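Local coordinates for protein putative P450-like enzyme (Streptomyces himastatinicus ATCC 53653, PDB 5Z9J) that probably acts as a heme-binding cytochrome P450 monooxygenase in bacterial secondary metabolism, with a heme group bound inside the fold, at residues 25-30 with 296-301; 37-42 with 309-314. All coordinates share one frame; numbering follows the deposited sequence.

Contact 1. Residues 25-30 with 296-301; sequences KIVDYD and EVAGTV
Val297 N donates to Thr300 O at 2.7 Å, the stronger of two backbone bonds closing the hairpin that meets Val27; the return bond from Thr300 N to Val297 O is weak. Between them runs a type I' turn, with Ala298 and Gly299 at its corners, both at positive phi. Thr300 OG1 adds a weak, long bond to Ala298 O inside the turn.

Val27 packs against the hairpin, meeting Val297, Ala298 and Thr300. A chi1 of 179° sets CG1 opposite the backbone N and CG2 beside it, which gives the two methyls different partners. CG2 lies 3.5 Å from CG1 of Val297, a tight carbon pair in which the two side chains cross at about a right angle, and it also sits 3.3 Å from Val297 O. The side chains of Val27 and Thr300 slide past each other in opposite directions, CG1 of Val27 4.0 Å from Thr300 CG2.

Topologically, this is a small two-stranded hairpin of the P450 fold, leaning on strand 27-30, the edge of the larger mixed sheet. Cutting Val27 back to an alanine would probably open a gap here, leaving Val297 CG1 and the Thr300 methyl without their partner. Trp36 of the next strand touches both Val27 and Thr300. At the turn end, Ile26 packs CB, CG2 and CD1 around one methyl, with CG2 3.7 Å from Ala298 CB, and Glu43 touches both residues.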
loop_
_atom_site.group_PDB
_atom_site.type_symbol
_atom_site.label_atom_id
_atom_site.label_comp_id
_atom_site.label_asym_id
_atom_site.label_seq_id
_atom_site.Cartn_x
_atom_site.Cartn_y
_atom_site.Cartn_z
ATOM N N LYS A 25 1.104 21.288 -15.724
ATOM C CA LYS A 25 2.392 21.667 -15.147
ATOM C C LYS A 25 2.911 20.472 -14.341
ATOM O O LYS A 25 2.145 19.724 -13.732
ATOM C CB LYS A 25 2.303 22.894 -14.211
ATOM C CG LYS A 25 1.013 23.761 -14.220
ATOM C CD LYS A 25 0.521 24.280 -15.577
ATOM C CE LYS A 25 -0.899 24.850 -15.432
ATOM N NZ LYS A 25 -1.594 25.093 -16.725
ATOM N N ILE A 26 4.221 20.303 -14.345
ATOM C CA ILE A 26 4.839 19.212 -13.630
ATOM C C ILE A 26 4.579 19.423 -12.146
ATOM O O ILE A 26 4.315 18.463 -11.430
ATOM C CB ILE A 26 6.363 19.146 -13.911
ATOM C CG1 ILE A 26 6.636 18.958 -15.414
ATOM C CG2 ILE A 26 7.021 18.052 -13.089
ATOM C CD1 ILE A 26 8.037 19.455 -15.864
ATOM N N VAL A 27 4.645 20.691 -11.719
ATOM C CA VAL A 27 4.389 21.101 -10.333
ATOM C C VAL A 27 3.301 22.160 -10.230
ATOM O O VAL A 27 3.309 23.125 -10.987
ATOM C CB VAL A 27 5.662 21.681 -9.655
ATOM C CG1 VAL A 27 5.363 22.127 -8.232
ATOM C CG2 VAL A 27 6.810 20.696 -9.675
ATOM N N ASP A 28 2.350 21.981 -9.316
ATOM C CA ASP A 28 1.361 23.041 -9.056
ATOM C C ASP A 28 1.069 23.151 -7.555
ATOM O O ASP A 28 1.565 22.358 -6.733
ATOM C CB ASP A 28 0.040 22.857 -9.858
ATOM C CG ASP A 28 -0.828 21.672 -9.394
ATOM O OD1 ASP A 28 -0.926 21.367 -8.173
ATOM O OD2 ASP A 28 -1.462 21.038 -10.268
ATOM N N TYR A 29 0.317 24.191 -7.212
ATOM C CA TYR A 29 -0.080 24.453 -5.834
ATOM C C TYR A 29 -1.609 24.396 -5.735
ATOM O O TYR A 29 -2.320 24.930 -6.583
ATOM C CB TYR A 29 0.454 25.822 -5.377
ATOM C CG TYR A 29 0.129 26.215 -3.950
ATOM C CD1 TYR A 29 0.749 25.599 -2.881
ATOM C CD2 TYR A 29 -0.811 27.206 -3.684
ATOM C CE1 TYR A 29 0.457 25.962 -1.584
ATOM C CE2 TYR A 29 -1.110 27.576 -2.403
ATOM C CZ TYR A 29 -0.479 26.953 -1.353
ATOM O OH TYR A 29 -0.793 27.317 -0.061
ATOM N N ASP A 30 -2.108 23.719 -4.720
ATOM C CA ASP A 30 -3.537 23.674 -4.468
ATOM C C ASP A 30 -3.851 24.704 -3.381
ATOM O O ASP A 30 -3.559 24.476 -2.198
ATOM C CB ASP A 30 -3.953 22.259 -4.062
ATOM C CG ASP A 30 -5.459 22.073 -4.034
ATOM O OD1 ASP A 30 -6.199 23.017 -3.678
ATOM O OD2 ASP A 30 -5.915 20.978 -4.400
ATOM N N GLU A 296 13.860 23.951 -5.298
ATOM C CA GLU A 296 13.407 24.132 -6.660
ATOM C C GLU A 296 13.027 22.755 -7.249
ATOM O O GLU A 296 13.837 21.829 -7.272
ATOM C CB GLU A 296 14.496 24.820 -7.487
ATOM C CG GLU A 296 14.294 24.708 -8.971
ATOM C CD GLU A 296 15.252 25.583 -9.758
ATOM O OE1 GLU A 296 16.256 26.075 -9.182
ATOM O OE2 GLU A 296 14.960 25.830 -10.945
ATOM N N VAL A 297 11.798 22.646 -7.753
ATOM C CA VAL A 297 11.308 21.419 -8.375
ATOM C C VAL A 297 10.647 21.702 -9.715
ATOM O O VAL A 297 9.613 22.372 -9.768
ATOM C CB VAL A 297 10.259 20.696 -7.484
ATOM C CG1 VAL A 297 9.734 19.467 -8.196
ATOM C CG2 VAL A 297 10.831 20.345 -6.115
ATOM N N ALA A 298 11.235 21.153 -10.781
ATOM C CA ALA A 298 10.784 21.402 -12.151
ATOM C C ALA A 298 10.674 22.898 -12.367
ATOM O O ALA A 298 9.650 23.389 -12.838
ATOM C CB ALA A 298 9.457 20.712 -12.429
ATOM N N GLY A 299 11.718 23.611 -11.965
ATOM C CA GLY A 299 11.814 25.053 -12.139
ATOM C C GLY A 299 10.795 25.873 -11.355
ATOM O O GLY A 299 10.582 27.061 -11.656
ATOM N N THR A 300 10.325 25.300 -10.242
ATOM C CA THR A 300 9.311 25.906 -9.383
ATOM C C THR A 300 9.879 25.933 -7.976
ATOM O O THR A 300 10.404 24.922 -7.502
ATOM C CB THR A 300 7.952 25.111 -9.405
ATOM O OG1 THR A 300 7.458 25.033 -10.745
ATOM C CG2 THR A 300 6.895 25.783 -8.561
ATOM N N VAL A 301 9.787 27.086 -7.316
ATOM C CA VAL A 301 10.369 27.224 -5.995
ATOM C C VAL A 301 9.337 26.796 -4.937
ATOM O O VAL A 301 8.224 27.312 -4.867
ATOM C CB VAL A 301 10.839 28.666 -5.707
ATOM C CG1 VAL A 301 11.412 28.777 -4.293
ATOM C CG2 VAL A 301 11.890 29.134 -6.732
#

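Contact 2. Residues 37-42 with 309-314; sequences NVYGYP and LVWTGA. With TAM (tris(hydroxyethyl)aminomethane), chain F.
Two backbone hydrogen bonds tie Val38 to the other strand: Val38 N gives to Leu309 O at 3.0 Å, and Trp311 N gives to Val38 O at the same 3.0 Å. Both are nearly straight, and they set Asn37 beside Leu309 and Val38 beside Val310 in parallel register.

A third bond runs between side chains. Trp311 NE1 points at Asn37 OD1, 2.8 Å away with an N-H...O angle of 170°; the oxygen lies in the indole plane, while the donor stands tilted from the amide's own plane. The Asn37 ND2 end is held by Asp28 OD1, so both ends of the amide are engaged and its flip is probably fixed.

Among the apolar contacts, the Tyr39 ring lies beside the indole, slid so far that the two hardly overlap, with planes 25° apart; Tyr39 CE1 comes 3.2 Å from Trp311 CD1. Tyr39 CG sits beside its backbone N (chi1 -52°), which also brings CD1 to 3.9 Å from the Ala314 methyl.

As for the ligand, tris(hydroxyethyl)aminomethane lays C3 over one indole face, 3.4 Å from Trp311 CZ2, and C6 meets the Tyr39 ring at its edge, 3.3 Å from Tyr39 OH. Asn37, Tyr39 and Trp311 thus contribute to its pocket, at the end of the parallel strand pair in the mixed beta sheet of the P450 fold.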
loop_
_atom_site.group_PDB
_atom_site.type_symbol
_atom_site.label_atom_id
_atom_site.label_comp_id
_atom_site.label_asym_id
_atom_site.label_seq_id
_atom_site.Cartn_x
_atom_site.Cartn_y
_atom_site.Cartn_z
ATOM N N ASN A 37 1.723 19.823 -5.501
ATOM C CA ASN A 37 1.625 18.593 -6.292
ATOM C C ASN A 37 2.793 18.425 -7.266
ATOM O O ASN A 37 3.120 19.368 -7.974
ATOM C CB ASN A 37 0.303 18.568 -7.100
ATOM C CG ASN A 37 -0.949 18.551 -6.222
ATOM O OD1 ASN A 37 -1.168 17.599 -5.496
ATOM N ND2 ASN A 37 -1.771 19.587 -6.301
ATOM N N VAL A 38 3.403 17.239 -7.320
ATOM C CA VAL A 38 4.427 16.894 -8.341
ATOM C C VAL A 38 3.947 15.709 -9.189
ATOM O O VAL A 38 3.589 14.659 -8.622
ATOM C CB VAL A 38 5.788 16.491 -7.692
ATOM C CG1 VAL A 38 6.868 16.206 -8.751
ATOM C CG2 VAL A 38 6.267 17.551 -6.781
ATOM N N TYR A 39 3.960 15.825 -10.513
ATOM C CA TYR A 39 3.452 14.746 -11.383
ATOM C C TYR A 39 4.534 14.108 -12.326
ATOM O O TYR A 39 4.283 13.066 -12.966
ATOM C CB TYR A 39 2.308 15.254 -12.252
ATOM C CG TYR A 39 1.200 15.950 -11.507
ATOM C CD1 TYR A 39 0.390 15.273 -10.595
ATOM C CD2 TYR A 39 0.926 17.272 -11.750
ATOM C CE1 TYR A 39 -0.625 15.928 -9.927
ATOM C CE2 TYR A 39 -0.094 17.928 -11.090
ATOM C CZ TYR A 39 -0.862 17.244 -10.173
ATOM O OH TYR A 39 -1.878 17.894 -9.511
ATOM N N GLY A 40 5.728 14.692 -12.386
ATOM C CA GLY A 40 6.724 14.227 -13.339
ATOM C C GLY A 40 7.523 13.071 -12.772
ATOM O O GLY A 40 7.637 12.934 -11.534
ATOM N N TYR A 41 7.989 12.176 -13.638
ATOM C CA TYR A 41 8.740 11.010 -13.121
ATOM C C TYR A 41 10.147 11.404 -12.629
ATOM O O TYR A 41 10.489 11.097 -11.478
ATOM C CB TYR A 41 8.796 9.865 -14.150
ATOM C CG TYR A 41 9.584 8.628 -13.737
ATOM C CD1 TYR A 41 8.959 7.478 -13.183
ATOM C CD2 TYR A 41 10.961 8.595 -13.901
ATOM C CE1 TYR A 41 9.724 6.344 -12.837
ATOM C CE2 TYR A 41 11.705 7.492 -13.548
ATOM C CZ TYR A 41 11.088 6.384 -13.015
ATOM O OH TYR A 41 11.891 5.324 -12.691
ATOM N N PRO A 42 10.963 12.084 -13.461
ATOM C CA PRO A 42 12.311 12.368 -12.951
ATOM C C PRO A 42 12.302 13.229 -11.679
ATOM O O PRO A 42 13.171 13.076 -10.836
ATOM C CB PRO A 42 13.007 13.131 -14.133
ATOM C CG PRO A 42 11.899 13.658 -14.940
ATOM C CD PRO A 42 10.728 12.687 -14.781
ATOM N N LEU A 309 2.764 16.525 -2.212
ATOM C CA LEU A 309 2.213 15.270 -2.682
ATOM C C LEU A 309 2.935 14.836 -3.931
ATOM O O LEU A 309 2.846 15.482 -4.972
ATOM C CB LEU A 309 0.728 15.399 -2.972
ATOM C CG LEU A 309 -0.045 15.776 -1.703
ATOM C CD1 LEU A 309 -1.554 15.734 -1.921
ATOM C CD2 LEU A 309 0.388 14.944 -0.500
ATOM N N VAL A 310 3.658 13.731 -3.793
ATOM C CA VAL A 310 4.397 13.110 -4.864
ATOM C C VAL A 310 3.481 12.087 -5.568
ATOM O O VAL A 310 3.163 11.020 -4.976
ATOM C CB VAL A 310 5.653 12.425 -4.332
ATOM C CG1 VAL A 310 6.366 11.674 -5.433
ATOM C CG2 VAL A 310 6.555 13.411 -3.612
ATOM N N TRP A 311 3.000 12.422 -6.783
ATOM C CA TRP A 311 2.030 11.527 -7.448
ATOM C C TRP A 311 2.736 10.450 -8.289
ATOM O O TRP A 311 2.982 10.600 -9.491
ATOM C CB TRP A 311 1.011 12.325 -8.251
ATOM C CG TRP A 311 0.178 13.184 -7.351
ATOM C CD1 TRP A 311 0.300 14.542 -7.143
ATOM C CD2 TRP A 311 -0.906 12.744 -6.501
ATOM N NE1 TRP A 311 -0.639 14.961 -6.204
ATOM C CE2 TRP A 311 -1.391 13.885 -5.809
ATOM C CE3 TRP A 311 -1.510 11.506 -6.267
ATOM C CZ2 TRP A 311 -2.456 13.809 -4.892
ATOM C CZ3 TRP A 311 -2.561 11.434 -5.353
ATOM C CH2 TRP A 311 -3.017 12.579 -4.679
ATOM N N THR A 312 3.114 9.378 -7.596
ATOM C CA THR A 312 3.734 8.230 -8.169
ATOM C C THR A 312 2.798 7.661 -9.230
ATOM O O THR A 312 3.278 7.206 -10.293
ATOM C CB THR A 312 4.030 7.173 -7.071
ATOM O OG1 THR A 312 2.820 6.947 -6.355
ATOM C CG2 THR A 312 5.098 7.683 -6.122
ATOM N N GLY A 313 1.472 7.720 -9.024
ATOM C CA GLY A 313 0.576 7.232 -10.076
ATOM C C GLY A 313 0.748 8.043 -11.376
ATOM O O GLY A 313 0.770 7.511 -12.484
ATOM N N ALA A 314 0.848 9.349 -11.240
ATOM C CA ALA A 314 1.022 10.204 -12.425
ATOM C C ALA A 314 2.434 10.051 -13.022
ATOM O O ALA A 314 2.601 10.002 -14.251
ATOM C CB ALA A 314 0.727 11.649 -12.050
HETATM C C TAM F . -5.191 16.861 -7.039
HETATM C C1 TAM F . -5.028 17.974 -8.152
HETATM C C2 TAM F . -6.507 16.080 -7.191
HETATM C C3 TAM F . -3.978 15.889 -7.094
HETATM C C4 TAM F . -5.872 17.681 -9.396
HETATM C C5 TAM F . -6.582 15.049 -6.075
HETATM C C6 TAM F . -3.669 15.325 -8.500
HETATM N N TAM F . -5.179 17.476 -5.715
HETATM O O4 TAM F . -7.128 18.325 -9.304
HETATM O O5 TAM F . -5.980 15.641 -4.909
HETATM O O6 TAM F . -4.699 14.437 -8.878
#

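Both contacts involve the same mixed sheet, but contact 2 is buried inside it, joining neighbouring strands 35-38 and 307-310, whereas contact 1 is only partly buried and sits farther out, where a separate hairpin leans on edge strand 27-30. The chemistry follows: backbone bonds, an amide-indole bond and a ligand in contact 2; mainly aliphatic van der Waals contacts in contact 1, with none of the hydrogen bonds between segments that contact 2 has. Their centres are 11 Å apart, and the antiparallel strands 27-30 and 35-38 join them through a backbone hydrogen bond between Tyr39 N and Ile26 O, 2.8 Å. Asp28, facing away from the hairpin, bonds through OD2 to Tyr39 OH as well as to Asn37, both ligand-pocket residues.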